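Local coordinates for protein hybrid kinase (Caulobacter vibrioides, PDB 6QRL) that binds the second messenger cyclic di-GMP through this pseudo-receiver domain of a hybrid histidine kinase, which probably autophosphorylates using ATP once its domains are liberated, at residues A[72-77]-A[95-100]. Sequence-based numbering, arbitrary orientation.
Sequences RSVVLL and GYLIKP. With C2E (9,9'-[(2R,3R,3aS,5S,7aR,9R,10R,10aS,12S,14aR)-3,5,10,12-tetrahydroxy-5,12-dioxidooctahydro-2H,7H-difuro[3,2-d:3',2'-j][1,3,7,9,2,8]tetraoxadiphosphacyclododecine-2,9-diyl]bis(2-amino-1,9-dihydro-6H-purin-6-one)), chain C.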
loop_
_atom_site.group_PDB
_atom_site.type_symbol
_atom_site.label_atom_id
_atom_site.label_comp_id
_atom_site.label_asym_id
_atom_site.label_seq_id
_atom_site.Cartn_x
_atom_site.Cartn_y
_atom_site.Cartn_z
ATOM N N ARG A 72 -4.843 -6.029 2.369
ATOM C CA ARG A 72 -4.583 -4.903 3.308
ATOM C C ARG A 72 -3.783 -3.834 2.548
ATOM O O ARG A 72 -2.636 -4.127 2.154
ATOM C CB ARG A 72 -3.866 -5.453 4.540
ATOM C CG ARG A 72 -4.585 -6.655 5.146
ATOM C CD ARG A 72 -3.826 -7.242 6.298
ATOM N NE ARG A 72 -4.603 -8.335 6.838
ATOM C CZ ARG A 72 -5.202 -8.351 8.024
ATOM N NH1 ARG A 72 -5.060 -7.344 8.874
ATOM N NH2 ARG A 72 -5.910 -9.413 8.387
ATOM N N SER A 73 -4.406 -2.687 2.268
ATOM C CA SER A 73 -3.815 -1.636 1.397
ATOM C C SER A 73 -3.856 -0.280 2.076
ATOM O O SER A 73 -4.831 0.018 2.753
ATOM C CB SER A 73 -4.528 -1.556 0.074
ATOM O OG SER A 73 -4.469 -2.792 -0.608
ATOM N N VAL A 74 -2.798 0.487 1.867
ATOM C CA VAL A 74 -2.606 1.882 2.336
ATOM C C VAL A 74 -2.320 2.729 1.098
ATOM O O VAL A 74 -1.415 2.344 0.344
ATOM C CB VAL A 74 -1.432 1.944 3.320
ATOM C CG1 VAL A 74 -1.260 3.329 3.883
ATOM C CG2 VAL A 74 -1.584 0.931 4.444
ATOM N N VAL A 75 -2.983 3.871 0.952
ATOM C CA VAL A 75 -2.800 4.732 -0.240
ATOM C C VAL A 75 -1.771 5.829 0.087
ATOM O O VAL A 75 -1.861 6.410 1.192
ATOM C CB VAL A 75 -4.152 5.301 -0.715
ATOM C CG1 VAL A 75 -4.861 6.083 0.383
ATOM C CG2 VAL A 75 -4.004 6.175 -1.947
ATOM N N LEU A 76 -0.889 6.150 -0.860
ATOM C CA LEU A 76 0.079 7.284 -0.757
ATOM C C LEU A 76 -0.520 8.528 -1.429
ATOM O O LEU A 76 -0.793 8.476 -2.640
ATOM C CB LEU A 76 1.392 6.905 -1.454
ATOM C CG LEU A 76 2.386 6.034 -0.691
ATOM C CD1 LEU A 76 1.728 5.038 0.234
ATOM C CD2 LEU A 76 3.399 5.362 -1.621
ATOM N N LEU A 77 -0.633 9.631 -0.691
ATOM C CA LEU A 77 -1.329 10.874 -1.101
ATOM C C LEU A 77 -0.371 12.059 -0.987
ATOM O O LEU A 77 0.474 12.053 -0.072
ATOM C CB LEU A 77 -2.539 11.107 -0.185
ATOM C CG LEU A 77 -3.642 10.048 -0.244
ATOM C CD1 LEU A 77 -4.716 10.321 0.800
ATOM C CD2 LEU A 77 -4.277 10.026 -1.616
ATOM N N GLY A 95 -5.925 2.889 5.366
ATOM C CA GLY A 95 -5.374 4.181 5.801
ATOM C C GLY A 95 -4.592 4.826 4.669
ATOM O O GLY A 95 -4.607 4.323 3.522
ATOM N N TYR A 96 -3.968 5.939 4.980
ATOM C CA TYR A 96 -3.204 6.760 4.017
ATOM C C TYR A 96 -1.858 7.112 4.657
ATOM O O TYR A 96 -1.711 7.054 5.899
ATOM C CB TYR A 96 -3.989 8.014 3.641
ATOM C CG TYR A 96 -4.141 9.010 4.757
ATOM C CD1 TYR A 96 -5.249 8.993 5.586
ATOM C CD2 TYR A 96 -3.147 9.956 4.998
ATOM C CE1 TYR A 96 -5.364 9.880 6.648
ATOM C CE2 TYR A 96 -3.259 10.868 6.029
ATOM C CZ TYR A 96 -4.379 10.844 6.846
ATOM O OH TYR A 96 -4.460 11.737 7.868
ATOM N N LEU A 97 -0.909 7.461 3.804
ATOM C CA LEU A 97 0.401 8.044 4.143
ATOM C C LEU A 97 0.562 9.278 3.264
ATOM O O LEU A 97 0.182 9.195 2.070
ATOM C CB LEU A 97 1.471 6.994 3.841
ATOM C CG LEU A 97 1.503 5.826 4.816
ATOM C CD1 LEU A 97 2.403 4.705 4.320
ATOM C CD2 LEU A 97 1.942 6.328 6.179
ATOM N N ILE A 98 1.110 10.351 3.818
ATOM C CA ILE A 98 1.365 11.631 3.106
ATOM C C ILE A 98 2.796 11.593 2.570
ATOM O O ILE A 98 3.716 11.313 3.352
ATOM C CB ILE A 98 1.132 12.830 4.044
ATOM C CG1 ILE A 98 -0.299 12.873 4.592
ATOM C CG2 ILE A 98 1.529 14.130 3.356
ATOM C CD1 ILE A 98 -1.370 13.052 3.518
ATOM N N LYS A 99 2.952 11.847 1.266
ATOM C CA LYS A 99 4.237 12.004 0.542
ATOM C C LYS A 99 4.772 13.403 0.823
ATOM O O LYS A 99 4.031 14.365 0.691
ATOM C CB LYS A 99 4.035 11.779 -0.959
ATOM C CG LYS A 99 3.852 10.328 -1.366
ATOM C CD LYS A 99 3.584 10.128 -2.875
ATOM C CE LYS A 99 2.238 10.649 -3.347
ATOM N NZ LYS A 99 2.141 10.534 -4.824
ATOM N N PRO A 100 6.044 13.581 1.257
ATOM C CA PRO A 100 7.026 12.493 1.340
ATOM C C PRO A 100 6.873 11.684 2.643
ATOM O O PRO A 100 6.664 12.316 3.653
ATOM C CB PRO A 100 8.366 13.272 1.360
ATOM C CG PRO A 100 8.031 14.585 2.092
ATOM C CD PRO A 100 6.563 14.862 1.795
HETATM P P1 C2E C . -2.745 14.132 9.677
HETATM O O2P C2E C . -2.458 13.436 8.366
HETATM O O1P C2E C . -3.991 14.953 9.823
HETATM O "O5'" C2E C . -2.885 12.953 10.752
HETATM C "C5'" C2E C . -3.411 13.269 12.042
HETATM C "C4'" C2E C . -3.441 11.996 12.834
HETATM O "O4'" C2E C . -4.419 11.101 12.272
HETATM C "C3'" C2E C . -2.149 11.196 12.804
HETATM O "O3'" C2E C . -1.284 11.793 13.786
HETATM C "C2'" C2E C . -2.640 9.762 13.104
HETATM O "O2'" C2E C . -2.428 9.401 14.453
HETATM C "C1'" C2E C . -4.131 9.803 12.743
HETATM N N9 C2E C . -4.559 8.895 11.679
HETATM C C8 C2E C . -5.792 8.291 11.598
HETATM N N7 C2E C . -5.948 7.590 10.500
HETATM C C5 C2E C . -4.760 7.758 9.804
HETATM C C6 C2E C . -4.355 7.236 8.553
HETATM O O6 C2E C . -4.998 6.537 7.768
HETATM N N1 C2E C . -3.074 7.664 8.206
HETATM C C2 C2E C . -2.267 8.472 8.971
HETATM N N2 C2E C . -1.064 8.773 8.457
HETATM N N3 C2E C . -2.641 8.967 10.154
HETATM C C4 C2E C . -3.893 8.570 10.511
HETATM P P11 C2E C . 0.284 11.783 13.448
HETATM O O21 C2E C . 0.573 10.406 12.929
HETATM O O11 C2E C . 1.022 12.289 14.653
HETATM O O5A C2E C . 0.464 12.877 12.292
HETATM C C5A C2E C . 0.428 14.306 12.586
HETATM C C4A C2E C . 0.619 15.077 11.303
HETATM O O4A C2E C . 1.997 14.959 10.871
HETATM C C3A C2E C . -0.188 14.593 10.101
HETATM O O3A C2E C . -1.536 15.080 10.193
HETATM C C2A C2E C . 0.630 15.159 8.944
HETATM O O2A C2E C . 0.500 16.527 8.649
HETATM C C1A C2E C . 2.057 14.959 9.454
HETATM N N91 C2E C . 2.592 13.687 9.004
HETATM C C81 C2E C . 2.375 12.481 9.620
HETATM N N71 C2E C . 2.911 11.468 8.980
HETATM C C51 C2E C . 3.508 12.053 7.873
HETATM C C61 C2E C . 4.247 11.447 6.834
HETATM O O61 C2E C . 4.450 10.239 6.652
HETATM N N11 C2E C . 4.697 12.403 5.917
HETATM C C21 C2E C . 4.476 13.758 5.998
HETATM N N21 C2E C . 5.026 14.496 5.020
HETATM N N31 C2E C . 3.758 14.331 6.961
HETATM C C41 C2E C . 3.322 13.426 7.871
#
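Val75 and Leu77 exchange backbone bonds with Gly95, Leu97 and Lys99, Val75 lying opposite Tyr96 and Leu77 opposite Ile98 in parallel strands: Val75 N donates to Gly95 O, Leu97 N to Val75 O (3.0 Å), Leu77 N to Leu97 O, and Lys99 N to Leu77 O at 2.8 Å, an almost straight bond (173°). On one face of the sheet, Val74 CG1 reaches Leu97 CG at 3.8 Å, while the side chains of Leu76 and Leu97 run side by side. On the other, Leu77 CD1 packs on Tyr96 CB at 3.7 Å, the two side chains crossing at about a right angle, and Val75 CG1 leans on the same CB.

Strand 95-98 is one of the two outermost strands of the five-stranded receiver sheet, and its other edge holds cyclic di-GMP. Tyr96 N donates to guanine O6 (3.0 Å) and Tyr96 O accepts from N1 (2.7 Å) and N2. Tyr96 CG sits between the backbone N and the carbonyl carbon (chi1 69°), which leads the ring away from strand 73-77 to lie under this guanine, N1 standing 3.5 Å above the ring centre; its OH donates to phosphate O2P at 2.7 Å.

Strand 73-77, helix 85-91 and strand 95-98 form a beta-alpha-beta unit, the helix covering the Leu77 and Tyr96 face; helix 103-111 covers the Val74 and Leu97 face. Just past the strand, Lys99 runs over Leu76 CB to a salt bridge with Asp55, the predicted phosphorylation site, while Pro100, after a cis peptide, offers its O to N11 and N21 of the second guanine. Backbone polar groups thus read the first guanine's O6, N1 and N2, and the tyrosine adds a ring face and a hydroxyl for the phosphate.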